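PDB 5DXF: trehalose-6-phosphate phosphatase from Candida albicans, which belongs, in this N-terminal part of the protein, to glycosyltransferase family 20 of the GT-B clan. Local coordinates for residues 225-230 against 517-522; 318-323 against 414-419; 322-327 against 422-427. One frame throughout, in Å; residues are numbered along the deposited sequence.

Contact 1 of 3, residues 225-230 against 517-522; sequences GFFLHV and STFICD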
ATOM      1  N   GLY A 225     -17.597  -8.567   2.335  1.00 77.95           N
ATOM      2  CA  GLY A 225     -16.839  -7.910   1.288  1.00 76.81           C
ATOM      3  C   GLY A 225     -15.349  -8.139   1.445  1.00 74.82           C
ATOM      4  O   GLY A 225     -14.821  -8.073   2.544  1.00 71.46           O
ATOM      5  N   PHE A 226     -14.668  -8.430   0.347  1.00 65.12           N
ATOM      6  CA  PHE A 226     -13.230  -8.575   0.399  1.00 60.34           C
ATOM      7  C   PHE A 226     -12.522  -7.578  -0.502  1.00 56.19           C
ATOM      8  O   PHE A 226     -12.870  -7.411  -1.657  1.00 52.40           O
ATOM      9  CB  PHE A 226     -12.813 -10.001   0.064  1.00 60.96           C
ATOM     10  CG  PHE A 226     -11.351 -10.251   0.245  1.00 61.39           C
ATOM     11  CD1 PHE A 226     -10.874 -10.796   1.413  1.00 67.11           C
ATOM     12  CD2 PHE A 226     -10.453  -9.915  -0.745  1.00 55.61           C
ATOM     13  CE1 PHE A 226      -9.528 -11.016   1.590  1.00 65.18           C
ATOM     14  CE2 PHE A 226      -9.109 -10.129  -0.579  1.00 54.42           C
ATOM     15  CZ  PHE A 226      -8.648 -10.682   0.591  1.00 68.12           C
ATOM     16  N   PHE A 227     -11.522  -6.912   0.045  1.00 57.45           N
ATOM     17  CA  PHE A 227     -10.710  -6.013  -0.746  1.00 56.98           C
ATOM     18  C   PHE A 227      -9.244  -6.428  -0.776  1.00 57.08           C
ATOM     19  O   PHE A 227      -8.653  -6.726   0.243  1.00 59.20           O
ATOM     20  CB  PHE A 227     -10.836  -4.584  -0.253  1.00 49.67           C
ATOM     21  CG  PHE A 227     -10.345  -3.583  -1.232  1.00 45.50           C
ATOM     22  CD1 PHE A 227      -9.025  -3.233  -1.267  1.00 47.28           C
ATOM     23  CD2 PHE A 227     -11.201  -3.014  -2.134  1.00 51.13           C
ATOM     24  CE1 PHE A 227      -8.561  -2.320  -2.181  1.00 48.08           C
ATOM     25  CE2 PHE A 227     -10.751  -2.094  -3.050  1.00 54.17           C
ATOM     26  CZ  PHE A 227      -9.426  -1.746  -3.072  1.00 49.42           C
ATOM     27  N   LEU A 228      -8.669  -6.440  -1.964  1.00 52.71           N
ATOM     28  CA  LEU A 228      -7.268  -6.790  -2.133  1.00 52.99           C
ATOM     29  C   LEU A 228      -6.452  -5.529  -2.378  1.00 51.97           C
ATOM     30  O   LEU A 228      -6.650  -4.843  -3.377  1.00 56.81           O
ATOM     31  CB  LEU A 228      -7.093  -7.774  -3.290  1.00 53.17           C
ATOM     32  CG  LEU A 228      -5.742  -8.484  -3.355  1.00 54.69           C
ATOM     33  CD1 LEU A 228      -5.622  -9.474  -2.207  1.00 54.60           C
ATOM     34  CD2 LEU A 228      -5.551  -9.176  -4.695  1.00 54.05           C
ATOM     35  N   HIS A 229      -5.544  -5.214  -1.459  1.00 50.51           N
ATOM     36  CA  HIS A 229      -4.722  -4.010  -1.584  1.00 57.88           C
ATOM     37  C   HIS A 229      -3.555  -4.262  -2.529  1.00 52.37           C
ATOM     38  O   HIS A 229      -3.099  -3.358  -3.231  1.00 50.61           O
ATOM     39  CB  HIS A 229      -4.202  -3.554  -0.216  1.00 54.60           C
ATOM     40  CG  HIS A 229      -5.270  -3.073   0.713  1.00 61.83           C
ATOM     41  ND1 HIS A 229      -5.526  -1.733   0.920  1.00 52.55           N
ATOM     42  CD2 HIS A 229      -6.137  -3.748   1.503  1.00 57.47           C
ATOM     43  CE1 HIS A 229      -6.508  -1.606   1.791  1.00 50.51           C
ATOM     44  NE2 HIS A 229      -6.897  -2.813   2.161  1.00 59.56           N
ATOM     45  N   VAL A 230      -3.074  -5.498  -2.532  1.00 51.34           N
ATOM     46  CA  VAL A 230      -1.983  -5.899  -3.410  1.00 55.12           C
ATOM     47  C   VAL A 230      -2.506  -6.270  -4.799  1.00 51.18           C
ATOM     48  O   VAL A 230      -3.706  -6.500  -4.959  1.00 51.53           O
ATOM     49  CB  VAL A 230      -1.204  -7.095  -2.805  1.00 51.64           C
ATOM     50  CG1 VAL A 230      -0.381  -6.628  -1.622  1.00 48.86           C
ATOM     51  CG2 VAL A 230      -2.158  -8.211  -2.391  1.00 46.66           C
ATOM     52  N   SER A 517     -16.732   4.761   2.221  1.00 60.06           N
ATOM     53  CA  SER A 517     -18.186   4.819   2.184  1.00 67.45           C
ATOM     54  C   SER A 517     -18.804   4.169   0.947  1.00 62.66           C
ATOM     55  O   SER A 517     -19.721   3.378   1.053  1.00 56.03           O
ATOM     56  CB  SER A 517     -18.630   6.279   2.283  1.00 65.07           C
ATOM     57  OG  SER A 517     -19.939   6.472   1.794  1.00 72.43           O
ATOM     58  N   THR A 518     -18.252   4.482  -0.211  1.00 57.33           N
ATOM     59  CA  THR A 518     -18.649   3.897  -1.488  1.00 57.29           C
ATOM     60  C   THR A 518     -18.571   2.373  -1.470  1.00 65.02           C
ATOM     61  O   THR A 518     -19.492   1.702  -1.935  1.00 59.63           O
ATOM     62  CB  THR A 518     -17.777   4.419  -2.651  1.00 62.64           C
ATOM     63  OG1 THR A 518     -17.737   5.851  -2.621  1.00 65.30           O
ATOM     64  CG2 THR A 518     -18.336   3.954  -3.989  1.00 56.74           C
ATOM     65  N   PHE A 519     -17.488   1.825  -0.923  1.00 63.15           N
ATOM     66  CA  PHE A 519     -17.330   0.379  -0.938  1.00 65.49           C
ATOM     67  C   PHE A 519     -18.361  -0.310  -0.048  1.00 62.50           C
ATOM     68  O   PHE A 519     -18.919  -1.338  -0.441  1.00 58.57           O
ATOM     69  CB  PHE A 519     -15.918  -0.037  -0.523  1.00 64.15           C
ATOM     70  CG  PHE A 519     -15.617  -1.472  -0.830  1.00 54.48           C
ATOM     71  CD1 PHE A 519     -15.426  -1.888  -2.138  1.00 51.74           C
ATOM     72  CD2 PHE A 519     -15.561  -2.414   0.182  1.00 57.20           C
ATOM     73  CE1 PHE A 519     -15.167  -3.212  -2.431  1.00 59.57           C
ATOM     74  CE2 PHE A 519     -15.299  -3.740  -0.103  1.00 59.88           C
ATOM     75  CZ  PHE A 519     -15.104  -4.140  -1.412  1.00 58.61           C
ATOM     76  N   ILE A 520     -18.617   0.246   1.135  1.00 60.07           N
ATOM     77  CA  ILE A 520     -19.624  -0.325   2.025  1.00 66.68           C
ATOM     78  C   ILE A 520     -20.974  -0.314   1.303  1.00 64.45           C
ATOM     79  O   ILE A 520     -21.704  -1.320   1.286  1.00 65.27           O
ATOM     80  CB  ILE A 520     -19.706   0.445   3.377  1.00 69.95           C
ATOM     81  CG1 ILE A 520     -18.465   0.159   4.229  1.00 66.45           C
ATOM     82  CG2 ILE A 520     -20.943   0.041   4.149  1.00 66.76           C
ATOM     83  CD1 ILE A 520     -18.005   1.321   5.102  1.00 62.02           C
ATOM     84  N   CYS A 521     -21.268   0.817   0.664  1.00 62.82           N
ATOM     85  CA  CYS A 521     -22.486   0.956  -0.123  1.00 64.77           C
ATOM     86  C   CYS A 521     -22.553  -0.095  -1.241  1.00 69.76           C
ATOM     87  O   CYS A 521     -23.629  -0.598  -1.536  1.00 64.42           O
ATOM     88  CB  CYS A 521     -22.601   2.370  -0.699  1.00 66.55           C
ATOM     89  SG  CYS A 521     -23.373   3.581   0.428  1.00 87.56           S
ATOM     90  N   ASP A 522     -21.413  -0.453  -1.832  1.00 71.12           N
ATOM     91  CA  ASP A 522     -21.394  -1.450  -2.907  1.00 66.13           C
ATOM     92  C   ASP A 522     -21.654  -2.864  -2.368  1.00 71.35           C
ATOM     93  O   ASP A 522     -22.439  -3.633  -2.951  1.00 73.39           O
ATOM     94  CB  ASP A 522     -20.062  -1.396  -3.661  1.00 63.52           C
ATOM     95  CG  ASP A 522     -19.847  -0.071  -4.380  1.00 64.11           C
ATOM     96  OD1 ASP A 522     -20.838   0.633  -4.667  1.00 72.44           O
ATOM     97  OD2 ASP A 522     -18.679   0.267  -4.658  1.00 59.04           O
TER
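F226 and F227, on strand 223-227, meet F519 of helix 512-526, which packs across the sheet of the N-terminal half. G225 leads in without a side chain, and its backbone is hydrogen-bonded to I201 and I203 of the neighbouring strand 200-204. The F226 side chain leaves the backbone away from the helix and packs on I203 and I257, and F519 meets only its carbonyl: F226 O lies 4.0 Å from F519 CZ, a plain contact without a hydrogen bond. F227 does the main work. With CG anti to the backbone N (chi1 -164°), its CD2 edge comes to stand above one face of F519, displaced toward the rim of that ring. F227 CD2 is 4.0 Å from F519 CE1. The ring centroids are 5.6 Å apart and the planes meet at 90°, a T-shaped pair with F227 as edge and F519 as face. On F227's other ortho position, CD1 sits 4.0 Å above the centre of the H229 ring plane, while H229 NE2 is hydrogen-bonded to H204 ND1. W515 adds an edge-to-face partner to F227, and W202 stacks with F519. No hydrogen bond crosses the contact: strand and helix are joined by a buried aromatic cluster, in which edge-to-face and stacked rings meet, while strands 200-204 and 256-259 hydrogen-bond to the backbone of 225-227.

Contact 2 of 3, residues 318-323 against 414-419; sequences EEKVQA and AKEEYL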
ATOM      1  N   GLU A 318       6.447  23.672   9.041  1.00 67.08           N
ATOM      2  CA  GLU A 318       6.952  24.883   8.399  1.00 64.50           C
ATOM      3  C   GLU A 318       8.428  25.157   8.704  1.00 62.72           C
ATOM      4  O   GLU A 318       9.210  25.459   7.796  1.00 58.60           O
ATOM      5  CB  GLU A 318       6.108  26.093   8.812  1.00 69.30           C
ATOM      6  CG  GLU A 318       5.265  26.674   7.688  1.00 68.94           C
ATOM      7  CD  GLU A 318       6.106  27.204   6.541  1.00 79.96           C
ATOM      8  OE1 GLU A 318       7.275  27.577   6.775  1.00 79.70           O
ATOM      9  OE2 GLU A 318       5.597  27.247   5.401  1.00 80.43           O
ATOM     10  N   GLU A 319       8.821  25.014   9.965  1.00 66.52           N
ATOM     11  CA  GLU A 319      10.204  25.263  10.341  1.00 64.49           C
ATOM     12  C   GLU A 319      11.117  24.298   9.639  1.00 62.45           C
ATOM     13  O   GLU A 319      12.172  24.668   9.145  1.00 59.48           O
ATOM     14  CB  GLU A 319      10.418  25.115  11.841  1.00 20.00           C
ATOM     15  CG  GLU A 319       9.159  25.015  12.672  1.00 20.00           C
ATOM     16  CD  GLU A 319       9.456  24.922  14.151  1.00 20.00           C
ATOM     17  OE1 GLU A 319       8.504  25.035  14.956  1.00 20.00           O
ATOM     18  OE2 GLU A 319      10.639  24.739  14.509  1.00 20.00           O
ATOM     19  N   LYS A 320      10.704  23.041   9.597  1.00 67.52           N
ATOM     20  CA  LYS A 320      11.487  22.022   8.928  1.00 61.95           C
ATOM     21  C   LYS A 320      11.619  22.291   7.442  1.00 55.17           C
ATOM     22  O   LYS A 320      12.690  22.163   6.883  1.00 54.14           O
ATOM     23  CB  LYS A 320      10.866  20.661   9.171  1.00 20.00           C
ATOM     24  CG  LYS A 320      10.393  20.470  10.594  1.00 20.00           C
ATOM     25  CD  LYS A 320       9.901  19.058  10.823  1.00 20.00           C
ATOM     26  CE  LYS A 320      10.458  18.491  12.104  1.00 20.00           C
ATOM     27  NZ  LYS A 320       9.369  17.998  12.982  1.00 20.00           N
ATOM     28  N   VAL A 321      10.527  22.699   6.817  1.00 52.43           N
ATOM     29  CA  VAL A 321      10.522  23.011   5.394  1.00 54.66           C
ATOM     30  C   VAL A 321      11.475  24.157   5.080  1.00 57.75           C
ATOM     31  O   VAL A 321      12.239  24.092   4.116  1.00 54.58           O
ATOM     32  CB  VAL A 321       9.108  23.375   4.896  1.00 59.77           C
ATOM     33  CG1 VAL A 321       9.165  23.921   3.476  1.00 62.19           C
ATOM     34  CG2 VAL A 321       8.184  22.165   4.973  1.00 52.68           C
ATOM     35  N   GLN A 322      11.438  25.201   5.900  1.00 61.28           N
ATOM     36  CA  GLN A 322      12.303  26.354   5.677  1.00 56.77           C
ATOM     37  C   GLN A 322      13.758  26.017   5.989  1.00 60.87           C
ATOM     38  O   GLN A 322      14.682  26.562   5.379  1.00 52.75           O
ATOM     39  CB  GLN A 322      11.840  27.545   6.520  1.00 66.30           C
ATOM     40  CG  GLN A 322      11.802  28.855   5.751  1.00 59.45           C
ATOM     41  CD  GLN A 322      10.899  28.786   4.533  1.00 71.30           C
ATOM     42  OE1 GLN A 322      11.332  29.041   3.408  1.00 79.33           O
ATOM     43  NE2 GLN A 322       9.636  28.441   4.752  1.00 74.97           N
ATOM     44  N   ALA A 323      13.953  25.106   6.938  1.00 57.35           N
ATOM     45  CA  ALA A 323      15.290  24.667   7.318  1.00 51.93           C
ATOM     46  C   ALA A 323      15.928  23.839   6.208  1.00 58.50           C
ATOM     47  O   ALA A 323      17.101  24.010   5.889  1.00 57.13           O
ATOM     48  CB  ALA A 323      15.240  23.867   8.609  1.00 44.48           C
ATOM     49  N   ALA A 414      10.289  10.998  11.062  1.00 77.51           N
ATOM     50  CA  ALA A 414       9.070  11.510  11.665  1.00 72.08           C
ATOM     51  C   ALA A 414       8.059  11.916  10.604  1.00 66.34           C
ATOM     52  O   ALA A 414       8.418  12.269   9.479  1.00 57.50           O
ATOM     53  CB  ALA A 414       9.379  12.684  12.576  1.00 69.21           C
ATOM     54  N   LYS A 415       6.792  11.918  10.988  1.00 70.15           N
ATOM     55  CA  LYS A 415       5.708  12.249  10.085  1.00 64.45           C
ATOM     56  C   LYS A 415       5.847  13.663   9.575  1.00 62.60           C
ATOM     57  O   LYS A 415       5.612  13.935   8.410  1.00 57.99           O
ATOM     58  CB  LYS A 415       4.381  12.112  10.814  1.00 20.00           C
ATOM     59  CG  LYS A 415       4.347  10.978  11.821  1.00 20.00           C
ATOM     60  CD  LYS A 415       5.142  11.306  13.073  1.00 20.00           C
ATOM     61  CE  LYS A 415       5.729  10.058  13.705  1.00 20.00           C
ATOM     62  NZ  LYS A 415       5.544  10.045  15.180  1.00 20.00           N
ATOM     63  N   GLU A 416       6.227  14.563  10.466  1.00 65.90           N
ATOM     64  CA  GLU A 416       6.437  15.960  10.112  1.00 60.79           C
ATOM     65  C   GLU A 416       7.690  16.129   9.257  1.00 56.33           C
ATOM     66  O   GLU A 416       7.728  16.975   8.364  1.00 54.08           O
ATOM     67  CB  GLU A 416       6.536  16.822  11.373  1.00 74.71           C
ATOM     68  CG  GLU A 416       5.730  16.311  12.561  1.00 75.76           C
ATOM     69  CD  GLU A 416       6.458  15.233  13.345  1.00 79.71           C
ATOM     70  OE1 GLU A 416       7.671  15.397  13.600  1.00 81.94           O
ATOM     71  OE2 GLU A 416       5.820  14.219  13.694  1.00 71.72           O
ATOM     72  N   GLU A 417       8.713  15.327   9.533  1.00 61.12           N
ATOM     73  CA  GLU A 417       9.922  15.340   8.718  1.00 60.26           C
ATOM     74  C   GLU A 417       9.618  14.845   7.309  1.00 51.96           C
ATOM     75  O   GLU A 417      10.136  15.376   6.326  1.00 51.70           O
ATOM     76  CB  GLU A 417      11.014  14.481   9.359  1.00 60.42           C
ATOM     77  CG  GLU A 417      11.769  15.167  10.485  1.00 66.54           C
ATOM     78  CD  GLU A 417      12.570  14.188  11.320  1.00 75.43           C
ATOM     79  OE1 GLU A 417      12.257  12.981  11.278  1.00 60.32           O
ATOM     80  OE2 GLU A 417      13.514  14.624  12.013  1.00 74.78           O
ATOM     81  N   TYR A 418       8.767  13.828   7.227  1.00 47.50           N
ATOM     82  CA  TYR A 418       8.362  13.246   5.953  1.00 52.76           C
ATOM     83  C   TYR A 418       7.566  14.240   5.120  1.00 51.93           C
ATOM     84  O   TYR A 418       7.875  14.469   3.945  1.00 40.41           O
ATOM     85  CB  TYR A 418       7.545  11.977   6.190  1.00 59.13           C
ATOM     86  CG  TYR A 418       6.933  11.385   4.940  1.00 62.10           C
ATOM     87  CD1 TYR A 418       7.729  10.830   3.949  1.00 56.04           C
ATOM     88  CD2 TYR A 418       5.555  11.370   4.758  1.00 63.26           C
ATOM     89  CE1 TYR A 418       7.175  10.286   2.808  1.00 63.16           C
ATOM     90  CE2 TYR A 418       4.991  10.824   3.620  1.00 63.91           C
ATOM     91  CZ  TYR A 418       5.807  10.284   2.650  1.00 60.73           C
ATOM     92  OH  TYR A 418       5.254   9.742   1.515  1.00 58.80           O
ATOM     93  N   LEU A 419       6.543  14.831   5.731  1.00 55.75           N
ATOM     94  CA  LEU A 419       5.723  15.829   5.051  1.00 47.29           C
ATOM     95  C   LEU A 419       6.541  17.046   4.638  1.00 47.20           C
ATOM     96  O   LEU A 419       6.340  17.595   3.551  1.00 46.25           O
ATOM     97  CB  LEU A 419       4.564  16.265   5.942  1.00 45.86           C
ATOM     98  CG  LEU A 419       3.576  15.152   6.283  1.00 53.86           C
ATOM     99  CD1 LEU A 419       2.353  15.724   6.969  1.00 54.97           C
ATOM    100  CD2 LEU A 419       3.184  14.390   5.030  1.00 62.89           C
TER
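K320 NZ and E416 OE1 form a salt bridge between helix 317-327 and the first turn of helix 415-424, 3.2 Å long and weak as a hydrogen bond. Bends at chi3 and chi4 bring the amine there, and E416 turns at chi2 (83°) to bring its carboxylate round to the lysine. The ammonium also lies near the aliphatic stem of the glutamate, with K320 NZ 3.5 Å from E416 CB. E417 presents a second negative charge, but K320 NZ and E417 OE2 remain 5.4 Å apart, so any attraction is probably long-range. The other oxygen of that carboxylate is engaged at the start of its own helix: A414 N donates to E417 OE1 over 2.8 Å at a fairly straight 162°, reaching it on the anti side and slightly out of the carboxylate plane. On helix 317-327, Q322 NE2 bonds to E318 OE1 through the syn lone pair, one turn back, and E318 OE2 is paired with R423. A little apolar packing lies beside the ion pair. K320 CE lies 3.9 Å from E417 CG, and K320 CD comes 3.9 Å from E416 O as the lysine chain crosses the helix start. Deeper in, V321 touches A420, R423 and V424. With A414 as N-cap and E417 three residues on, the A414 N to E417 OE1 bond supplies one half of a capping box, placed at the surface of the C-terminal Rossmann-like half of the GT-B fold.

Contact 3 of 3, residues 322-327 against 422-427; sequences QALKQV and LRVADL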
ATOM      1  N   GLN A 322      11.438  25.201   5.900  1.00 61.28           N
ATOM      2  CA  GLN A 322      12.303  26.354   5.677  1.00 56.77           C
ATOM      3  C   GLN A 322      13.758  26.017   5.989  1.00 60.87           C
ATOM      4  O   GLN A 322      14.682  26.562   5.379  1.00 52.75           O
ATOM      5  CB  GLN A 322      11.840  27.545   6.520  1.00 66.30           C
ATOM      6  CG  GLN A 322      11.802  28.855   5.751  1.00 59.45           C
ATOM      7  CD  GLN A 322      10.899  28.786   4.533  1.00 71.30           C
ATOM      8  OE1 GLN A 322      11.332  29.041   3.408  1.00 79.33           O
ATOM      9  NE2 GLN A 322       9.636  28.441   4.752  1.00 74.97           N
ATOM     10  N   ALA A 323      13.953  25.106   6.938  1.00 57.35           N
ATOM     11  CA  ALA A 323      15.290  24.667   7.318  1.00 51.93           C
ATOM     12  C   ALA A 323      15.928  23.839   6.208  1.00 58.50           C
ATOM     13  O   ALA A 323      17.101  24.010   5.889  1.00 57.13           O
ATOM     14  CB  ALA A 323      15.240  23.867   8.609  1.00 44.48           C
ATOM     15  N   LEU A 324      15.139  22.939   5.631  1.00 52.90           N
ATOM     16  CA  LEU A 324      15.562  22.131   4.494  1.00 54.55           C
ATOM     17  C   LEU A 324      15.811  23.017   3.280  1.00 53.86           C
ATOM     18  O   LEU A 324      16.758  22.799   2.523  1.00 52.39           O
ATOM     19  CB  LEU A 324      14.508  21.068   4.174  1.00 53.17           C
ATOM     20  CG  LEU A 324      14.372  19.919   5.174  1.00 46.28           C
ATOM     21  CD1 LEU A 324      13.055  19.187   4.971  1.00 48.37           C
ATOM     22  CD2 LEU A 324      15.542  18.957   5.037  1.00 40.49           C
ATOM     23  N   LYS A 325      14.950  24.015   3.104  1.00 51.97           N
ATOM     24  CA  LYS A 325      15.148  25.045   2.091  1.00 58.96           C
ATOM     25  C   LYS A 325      16.484  25.745   2.305  1.00 63.38           C
ATOM     26  O   LYS A 325      17.148  26.141   1.348  1.00 60.78           O
ATOM     27  CB  LYS A 325      14.007  26.064   2.129  1.00 57.95           C
ATOM     28  CG  LYS A 325      12.923  25.832   1.091  1.00 65.83           C
ATOM     29  CD  LYS A 325      11.579  26.335   1.583  1.00 60.34           C
ATOM     30  CE  LYS A 325      10.668  26.692   0.425  1.00 63.82           C
ATOM     31  NZ  LYS A 325      11.190  27.867  -0.323  1.00 64.94           N
ATOM     32  N   GLN A 326      16.872  25.890   3.567  1.00 58.74           N
ATOM     33  CA  GLN A 326      18.124  26.554   3.911  1.00 65.76           C
ATOM     34  C   GLN A 326      19.332  25.668   3.612  1.00 57.90           C
ATOM     35  O   GLN A 326      20.342  26.141   3.089  1.00 59.40           O
ATOM     36  CB  GLN A 326      18.113  26.966   5.385  1.00 65.51           C
ATOM     37  CG  GLN A 326      18.740  28.323   5.647  1.00 72.27           C
ATOM     38  CD  GLN A 326      18.169  29.413   4.754  1.00 80.92           C
ATOM     39  OE1 GLN A 326      16.965  29.461   4.497  1.00 86.89           O
ATOM     40  NE2 GLN A 326      19.039  30.295   4.275  1.00 86.03           N
ATOM     41  N   VAL A 327      19.217  24.386   3.941  1.00 58.78           N
ATOM     42  CA  VAL A 327      20.288  23.424   3.700  1.00 57.61           C
ATOM     43  C   VAL A 327      20.564  23.255   2.210  1.00 53.45           C
ATOM     44  O   VAL A 327      21.711  23.307   1.766  1.00 52.47           O
ATOM     45  CB  VAL A 327      19.951  22.043   4.304  1.00 58.74           C
ATOM     46  CG1 VAL A 327      21.096  21.068   4.077  1.00 46.07           C
ATOM     47  CG2 VAL A 327      19.641  22.169   5.785  1.00 46.09           C
ATOM     48  N   LEU A 422       8.356  16.065   1.533  1.00 40.10           N
ATOM     49  CA  LEU A 422       7.482  16.130   0.366  1.00 41.40           C
ATOM     50  C   LEU A 422       7.245  17.571  -0.086  1.00 52.23           C
ATOM     51  O   LEU A 422       7.259  17.856  -1.283  1.00 48.37           O
ATOM     52  CB  LEU A 422       6.145  15.446   0.650  1.00 35.44           C
ATOM     53  CG  LEU A 422       6.206  13.928   0.836  1.00 54.09           C
ATOM     54  CD1 LEU A 422       4.812  13.350   1.022  1.00 46.85           C
ATOM     55  CD2 LEU A 422       6.915  13.264  -0.338  1.00 42.18           C
ATOM     56  N   ARG A 423       7.040  18.479   0.865  1.00 53.12           N
ATOM     57  CA  ARG A 423       6.793  19.879   0.529  1.00 53.25           C
ATOM     58  C   ARG A 423       8.010  20.578  -0.093  1.00 50.90           C
ATOM     59  O   ARG A 423       7.860  21.334  -1.052  1.00 60.33           O
ATOM     60  CB  ARG A 423       6.326  20.651   1.767  1.00 54.09           C
ATOM     61  CG  ARG A 423       4.821  20.598   2.005  1.00 56.02           C
ATOM     62  CD  ARG A 423       4.407  21.512   3.146  1.00 58.79           C
ATOM     63  NE  ARG A 423       4.746  22.905   2.874  1.00 75.91           N
ATOM     64  CZ  ARG A 423       4.723  23.877   3.780  1.00 58.85           C
ATOM     65  NH1 ARG A 423       4.377  23.612   5.033  1.00 59.79           N
ATOM     66  NH2 ARG A 423       5.052  25.114   3.435  1.00 55.80           N
ATOM     67  N   VAL A 424       9.208  20.329   0.433  1.00 47.25           N
ATOM     68  CA  VAL A 424      10.405  20.986  -0.095  1.00 51.00           C
ATOM     69  C   VAL A 424      10.799  20.399  -1.453  1.00 49.98           C
ATOM     70  O   VAL A 424      11.588  20.988  -2.192  1.00 37.44           O
ATOM     71  CB  VAL A 424      11.615  20.862   0.875  1.00 62.32           C
ATOM     72  CG1 VAL A 424      12.744  21.823   0.482  1.00 71.11           C
ATOM     73  CG2 VAL A 424      11.190  21.123   2.314  1.00 63.28           C
ATOM     74  N   ALA A 425      10.237  19.242  -1.785  1.00 41.35           N
ATOM     75  CA  ALA A 425      10.603  18.543  -3.014  1.00 47.09           C
ATOM     76  C   ALA A 425      10.334  19.360  -4.277  1.00 56.99           C
ATOM     77  O   ALA A 425       9.260  19.943  -4.439  1.00 55.39           O
ATOM     78  CB  ALA A 425       9.871  17.222  -3.092  1.00 47.02           C
ATOM     79  N   ASP A 426      11.322  19.419  -5.158  1.00 53.27           N
ATOM     80  CA  ASP A 426      11.147  20.004  -6.466  1.00 52.07           C
ATOM     81  C   ASP A 426      10.720  18.934  -7.465  1.00 56.54           C
ATOM     82  O   ASP A 426      10.298  19.232  -8.568  1.00 51.63           O
ATOM     83  CB  ASP A 426      12.440  20.680  -6.920  1.00 58.63           C
ATOM     84  CG  ASP A 426      12.872  21.807  -5.993  1.00 69.53           C
ATOM     85  OD1 ASP A 426      12.204  22.863  -5.963  1.00 60.68           O
ATOM     86  OD2 ASP A 426      13.889  21.637  -5.297  1.00 57.72           O
ATOM     87  N   LEU A 427      10.844  17.678  -7.059  1.00 63.54           N
ATOM     88  CA  LEU A 427      10.445  16.553  -7.891  1.00 58.89           C
ATOM     89  C   LEU A 427       9.999  15.365  -7.058  1.00 56.92           C
ATOM     90  O   LEU A 427      10.466  15.164  -5.956  1.00 60.98           O
ATOM     91  CB  LEU A 427      11.602  16.126  -8.786  1.00 20.00           C
ATOM     92  CG  LEU A 427      11.281  15.553 -10.159  1.00 20.00           C
ATOM     93  CD1 LEU A 427      12.365  14.605 -10.607  1.00 20.00           C
ATOM     94  CD2 LEU A 427       9.942  14.853 -10.185  1.00 20.00           C
TER
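L324 and V424 pack where two helices, 317-327 and 415-424, cross in the C-terminal Rossmann-like half of the GT-B fold. Helix 317-327 leads into strand 332-339, and helix 415-424 joins strand 406-409 to strand 428-430. The contact falls near the C-terminal ends of both helices, and K325 and V424 have the nearest CA atoms, 6.6 Å apart. V424 is buried and carries the contact, dividing its two methyls between neighbouring residues of the other helix. CG2 faces L324, touching its stem and one branch: V424 CG2 is 3.8 Å from L324 CB and 3.8 Å from L324 CD1. CG1 is set anti to the backbone N by chi1 of -166° and turns to K325. No hydrogen bond links the segments, so their cohesion is apolar. Just past the valine the chain is tied to strand 332-339, as D426 OD2 accepts from L333 N, and V424 itself rests on L333. The long K325 takes part through its stem, CG lying 4.1 Å from V424 CG1, and its backbone N is equally near that methyl.

Overall arrangement
From the N terminus, the chain enters contact 1 on strand 223-227 of the nine-stranded sheet, then passes into the second half of the fold. Helix 317-327 there opens contacts 2 and 3, which share Q322 and A323; about 90 residues later helix 415-424 closes first contact 2, then contact 3. Both loops lie within the far longer one that helix 512-526 completes when the chain returns to the first half. Contacts 2 and 3 have centres about 8 Å apart and join the same two helices, contact 2 at the start of helix 415-424 and contact 3 at its end. Contact 1 is remote, its centre about 33 Å and 36 Å from theirs, and ties the C-terminal helix to the N-terminal sheet.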